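Local coordinates for uncharacterized conserved protein (Idiomarina loihiensis, PDB 2QSD) that is of unknown function but belongs to the DUF1543 family and is built largely of antiparallel beta sheets, at residues D58-H72 against T158-W172. Numbering follows the deposited sequence.
Sequences DSFVHLHHVDGYRIH and TLEFDGEQQPLVPDW
Gln166 reaches the 62-65 backbone with its chain extended and CG anti to its own N (chi1 173°). Its NE2 gives a bond in the amide plane to His62 O at 2.7 Å, while OE1 takes two, from His64 N at 2.8 Å, on a lone pair, and from His65 N, nearly along the C=O axis. The same OE1 sits over the centre of the His64 ring, whose plane is only 12° from the amide. Cut back to an alanine, this position is likely to leave both N-H groups and the His62 carbonyl without these partners, and take the amide from over the His64 ring.

The bond between His64 ND1 and His65 ND1 leads on to His65 NE2, which donates in its ring plane to the syn lone pair of Asp162 OD2 at 2.8 Å; CB of Glu164 lies over a face of the His65 ring. OD1 of Asp162 closes an Asx turn with Glu164 N, and a water molecule bridges OD2 and Arg70 NH2.

A type I' turn, Val66 to Tyr69, makes a hairpin of 65-66 and 69-72; its Gly68 O accepts from Asp162 N and Gly163 N. Strands 69-72 and 158-161 pair antiparallel. There His72 NE2 meets Glu160 OE2 at 2.8 Å, and the edge of Phe161 points at the face of Tyr69, planes at 75°. At the other end, Asp171 OD2 receives His62 N from above its carboxylate plane at 2.9 Å. Strand 9-17 pairs with 56-62, while Val109 packs on Tyr69 and Leu159.

Between the strand pairings, much of the bonding comes from side chains; the carboxylates of Asp162 and Glu160 would be expected to favour doubly protonated, cationic His65 and His72.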
# COMPACT_ATOMS: atom_id res chain seq x y z
N ASP A 58 -5.96 10.13 -4.09
CA ASP A 58 -5.65 10.52 -2.70
C ASP A 58 -4.74 11.74 -2.56
O ASP A 58 -4.94 12.57 -1.67
CB ASP A 58 -5.08 9.34 -1.91
CG ASP A 58 -6.15 8.30 -1.57
OD1 ASP A 58 -7.35 8.60 -1.73
OD2 ASP A 58 -5.78 7.19 -1.14
N SER A 59 -3.73 11.84 -3.42
CA SER A 59 -2.94 13.06 -3.56
C SER A 59 -2.34 13.14 -4.95
O SER A 59 -2.27 12.15 -5.67
CB SER A 59 -1.84 13.15 -2.50
OG SER A 59 -0.88 12.14 -2.65
N PHE A 60 -1.93 14.35 -5.33
CA PHE A 60 -1.21 14.57 -6.57
C PHE A 60 -0.34 15.81 -6.50
O PHE A 60 -0.54 16.69 -5.66
CB PHE A 60 -2.16 14.65 -7.78
CG PHE A 60 -3.02 15.89 -7.81
CD1 PHE A 60 -4.30 15.87 -7.27
CD2 PHE A 60 -2.56 17.06 -8.40
CE1 PHE A 60 -5.10 17.00 -7.30
CE2 PHE A 60 -3.35 18.20 -8.43
CZ PHE A 60 -4.63 18.17 -7.88
N VAL A 61 0.62 15.88 -7.42
CA VAL A 61 1.42 17.08 -7.62
C VAL A 61 1.70 17.28 -9.11
O VAL A 61 1.99 16.32 -9.83
CB VAL A 61 2.73 17.07 -6.77
CG1 VAL A 61 3.55 15.79 -7.01
CG2 VAL A 61 3.57 18.33 -7.01
N HIS A 62 1.55 18.51 -9.57
CA HIS A 62 2.00 18.92 -10.89
C HIS A 62 3.51 19.06 -10.79
O HIS A 62 4.00 19.91 -10.05
CB HIS A 62 1.33 20.25 -11.29
CG HIS A 62 1.92 20.90 -12.50
ND1 HIS A 62 1.92 22.27 -12.67
CD2 HIS A 62 2.51 20.39 -13.61
CE1 HIS A 62 2.49 22.57 -13.83
NE2 HIS A 62 2.86 21.45 -14.41
N LEU A 63 4.22 18.21 -11.52
CA LEU A 63 5.68 18.17 -11.48
C LEU A 63 6.26 18.97 -12.64
O LEU A 63 6.10 18.58 -13.79
CB LEU A 63 6.14 16.71 -11.60
CG LEU A 63 7.00 16.04 -10.53
CD1 LEU A 63 7.78 14.90 -11.18
CD2 LEU A 63 7.94 16.99 -9.80
N HIS A 64 6.92 20.09 -12.34
CA HIS A 64 7.50 20.94 -13.40
C HIS A 64 9.01 21.13 -13.31
O HIS A 64 9.67 21.44 -14.31
CB HIS A 64 6.79 22.30 -13.48
CG HIS A 64 6.61 22.98 -12.16
ND1 HIS A 64 7.65 23.58 -11.48
CD2 HIS A 64 5.51 23.17 -11.40
CE1 HIS A 64 7.21 24.10 -10.35
NE2 HIS A 64 5.91 23.86 -10.28
N HIS A 65 9.56 20.92 -12.12
CA HIS A 65 11.00 21.05 -11.90
C HIS A 65 11.51 19.97 -10.96
O HIS A 65 10.87 19.69 -9.95
CB HIS A 65 11.34 22.42 -11.33
CG HIS A 65 11.36 23.51 -12.35
ND1 HIS A 65 10.25 24.26 -12.67
CD2 HIS A 65 12.37 23.98 -13.13
CE1 HIS A 65 10.57 25.14 -13.61
NE2 HIS A 65 11.85 24.99 -13.90
N VAL A 66 12.65 19.37 -11.32
CA VAL A 66 13.36 18.40 -10.47
C VAL A 66 14.87 18.69 -10.53
O VAL A 66 15.46 18.70 -11.61
CB VAL A 66 13.10 16.92 -10.90
CG1 VAL A 66 13.91 15.95 -10.03
CG2 VAL A 66 11.64 16.55 -10.82
N ASP A 67 15.48 18.92 -9.36
CA ASP A 67 16.93 19.12 -9.20
C ASP A 67 17.54 20.19 -10.13
O ASP A 67 18.64 20.01 -10.67
CB ASP A 67 17.70 17.79 -9.35
CG ASP A 67 17.34 16.77 -8.28
OD1 ASP A 67 16.92 17.16 -7.17
OD2 ASP A 67 17.50 15.56 -8.56
N GLY A 68 16.82 21.28 -10.32
CA GLY A 68 17.28 22.37 -11.17
C GLY A 68 16.90 22.25 -12.63
O GLY A 68 17.20 23.15 -13.43
N TYR A 69 16.24 21.15 -12.99
CA TYR A 69 15.82 20.91 -14.38
C TYR A 69 14.33 21.16 -14.56
O TYR A 69 13.52 20.74 -13.74
CB TYR A 69 16.15 19.47 -14.81
CG TYR A 69 17.63 19.18 -14.96
CD1 TYR A 69 18.26 19.24 -16.20
CD2 TYR A 69 18.41 18.82 -13.85
CE1 TYR A 69 19.62 18.96 -16.34
CE2 TYR A 69 19.77 18.55 -13.98
CZ TYR A 69 20.36 18.62 -15.22
OH TYR A 69 21.70 18.34 -15.35
N ARG A 70 13.99 21.84 -15.66
CA ARG A 70 12.62 22.06 -16.08
C ARG A 70 12.15 20.91 -16.97
O ARG A 70 12.89 20.44 -17.83
CB ARG A 70 12.53 23.39 -16.84
CG ARG A 70 11.16 23.77 -17.36
CD ARG A 70 11.17 25.19 -17.87
NE ARG A 70 9.97 25.51 -18.64
CZ ARG A 70 9.70 26.71 -19.15
NH1 ARG A 70 8.58 26.89 -19.84
NH2 ARG A 70 10.54 27.72 -18.98
N ILE A 71 10.91 20.47 -16.76
CA ILE A 71 10.35 19.34 -17.49
C ILE A 71 9.57 19.85 -18.69
O ILE A 71 8.68 20.69 -18.56
CB ILE A 71 9.45 18.48 -16.57
CG1 ILE A 71 10.27 17.90 -15.42
CG2 ILE A 71 8.76 17.37 -17.35
CD1 ILE A 71 9.46 17.46 -14.23
N HIS A 72 9.93 19.34 -19.87
CA HIS A 72 9.21 19.66 -21.10
C HIS A 72 8.52 18.42 -21.62
O HIS A 72 9.05 17.31 -21.49
CB HIS A 72 10.16 20.21 -22.16
CG HIS A 72 10.74 21.54 -21.83
ND1 HIS A 72 10.05 22.72 -22.02
CD2 HIS A 72 11.95 21.88 -21.32
CE1 HIS A 72 10.81 23.73 -21.63
NE2 HIS A 72 11.96 23.25 -21.20
N THR A 158 11.53 15.63 -21.73
CA THR A 158 12.86 16.18 -21.91
C THR A 158 13.17 17.20 -20.82
O THR A 158 12.26 17.87 -20.32
CB THR A 158 13.07 16.81 -23.31
OG1 THR A 158 12.05 17.78 -23.57
CG2 THR A 158 13.03 15.74 -24.40
N LEU A 159 14.44 17.32 -20.46
CA LEU A 159 14.87 18.16 -19.36
C LEU A 159 15.74 19.33 -19.81
O LEU A 159 16.53 19.20 -20.74
CB LEU A 159 15.60 17.32 -18.31
CG LEU A 159 14.81 16.14 -17.74
CD1 LEU A 159 15.68 15.27 -16.88
CD2 LEU A 159 13.58 16.61 -16.95
N GLU A 160 15.57 20.47 -19.14
CA GLU A 160 16.34 21.68 -19.41
C GLU A 160 16.75 22.33 -18.08
O GLU A 160 15.90 22.72 -17.29
CB GLU A 160 15.51 22.67 -20.23
CG GLU A 160 16.20 24.00 -20.53
CD GLU A 160 15.23 25.17 -20.64
OE1 GLU A 160 15.70 26.31 -20.87
OE2 GLU A 160 14.01 24.97 -20.50
N PHE A 161 18.06 22.45 -17.84
CA PHE A 161 18.57 23.09 -16.64
C PHE A 161 18.25 24.59 -16.61
O PHE A 161 18.65 25.33 -17.51
CB PHE A 161 20.07 22.85 -16.50
CG PHE A 161 20.66 23.41 -15.22
CD1 PHE A 161 20.60 22.68 -14.04
CD2 PHE A 161 21.29 24.66 -15.21
CE1 PHE A 161 21.15 23.18 -12.86
CE2 PHE A 161 21.83 25.17 -14.03
CZ PHE A 161 21.76 24.43 -12.85
N ASP A 162 17.54 25.03 -15.57
CA ASP A 162 17.30 26.46 -15.34
C ASP A 162 17.53 26.90 -13.89
O ASP A 162 17.36 28.08 -13.56
CB ASP A 162 15.91 26.89 -15.85
CG ASP A 162 14.75 26.23 -15.09
OD1 ASP A 162 14.98 25.50 -14.10
OD2 ASP A 162 13.59 26.45 -15.50
N GLY A 163 17.88 25.95 -13.02
CA GLY A 163 18.16 26.25 -11.61
C GLY A 163 16.97 26.34 -10.66
O GLY A 163 17.17 26.46 -9.44
N GLU A 164 15.75 26.28 -11.18
CA GLU A 164 14.55 26.33 -10.34
C GLU A 164 14.35 25.04 -9.55
O GLU A 164 14.58 23.94 -10.06
CB GLU A 164 13.30 26.61 -11.17
CG GLU A 164 12.97 28.07 -11.38
CD GLU A 164 11.55 28.27 -11.91
OE1 GLU A 164 10.59 27.76 -11.28
OE2 GLU A 164 11.41 28.93 -12.97
N GLN A 165 13.93 25.20 -8.31
CA GLN A 165 13.63 24.07 -7.44
C GLN A 165 12.12 23.95 -7.25
O GLN A 165 11.38 24.92 -7.46
CB GLN A 165 14.34 24.21 -6.09
CG GLN A 165 15.87 24.22 -6.16
CD GLN A 165 16.48 22.86 -6.51
OE1 GLN A 165 17.22 22.74 -7.47
NE2 GLN A 165 16.16 21.85 -5.72
N GLN A 166 11.68 22.75 -6.89
CA GLN A 166 10.28 22.50 -6.57
C GLN A 166 10.21 21.43 -5.49
O GLN A 166 10.75 20.33 -5.67
CB GLN A 166 9.49 22.07 -7.82
CG GLN A 166 8.06 21.64 -7.51
CD GLN A 166 7.30 21.06 -8.70
OE1 GLN A 166 7.84 20.88 -9.80
NE2 GLN A 166 6.03 20.77 -8.49
N PRO A 167 9.57 21.75 -4.35
CA PRO A 167 9.43 20.75 -3.28
C PRO A 167 8.49 19.63 -3.71
O PRO A 167 7.39 19.88 -4.21
CB PRO A 167 8.85 21.55 -2.12
CG PRO A 167 8.22 22.76 -2.73
CD PRO A 167 8.96 23.04 -4.00
N LEU A 168 8.93 18.39 -3.53
CA LEU A 168 8.12 17.23 -3.88
C LEU A 168 7.10 16.96 -2.77
O LEU A 168 7.29 16.08 -1.93
CB LEU A 168 9.02 16.02 -4.15
CG LEU A 168 8.38 14.79 -4.82
CD1 LEU A 168 8.04 15.06 -6.27
CD2 LEU A 168 9.29 13.60 -4.69
N VAL A 169 6.03 17.76 -2.77
CA VAL A 169 4.95 17.69 -1.79
C VAL A 169 3.62 17.83 -2.55
O VAL A 169 3.61 18.37 -3.65
CB VAL A 169 5.08 18.80 -0.67
CG1 VAL A 169 6.35 18.61 0.17
CG2 VAL A 169 5.00 20.21 -1.24
N PRO A 170 2.51 17.33 -1.98
CA PRO A 170 1.26 17.39 -2.76
C PRO A 170 0.73 18.82 -2.97
O PRO A 170 0.88 19.67 -2.10
CB PRO A 170 0.26 16.61 -1.90
CG PRO A 170 1.10 15.84 -0.91
CD PRO A 170 2.29 16.68 -0.67
N ASP A 171 0.14 19.05 -4.14
CA ASP A 171 -0.66 20.24 -4.37
C ASP A 171 -1.96 20.11 -3.58
O ASP A 171 -2.50 21.10 -3.07
CB ASP A 171 -0.98 20.40 -5.87
CG ASP A 171 0.24 20.69 -6.72
OD1 ASP A 171 1.28 21.12 -6.16
OD2 ASP A 171 0.17 20.50 -7.95
N TRP A 172 -2.45 18.88 -3.48
CA TRP A 172 -3.74 18.57 -2.89
C TRP A 172 -3.66 17.18 -2.28
O TRP A 172 -3.02 16.30 -2.84
CB TRP A 172 -4.82 18.60 -3.97
CG TRP A 172 -6.16 18.08 -3.52
CD1 TRP A 172 -7.17 18.80 -2.95
CD2 TRP A 172 -6.63 16.73 -3.60
NE1 TRP A 172 -8.24 17.98 -2.67
CE2 TRP A 172 -7.94 16.70 -3.06
CE3 TRP A 172 -6.08 15.53 -4.08
CZ2 TRP A 172 -8.70 15.53 -2.98
CZ3 TRP A 172 -6.83 14.37 -4.00
CH2 TRP A 172 -8.13 14.38 -3.45
O HOH W 1 2.72 22.00 -8.56
O HOH W 2 13.21 27.91 -17.74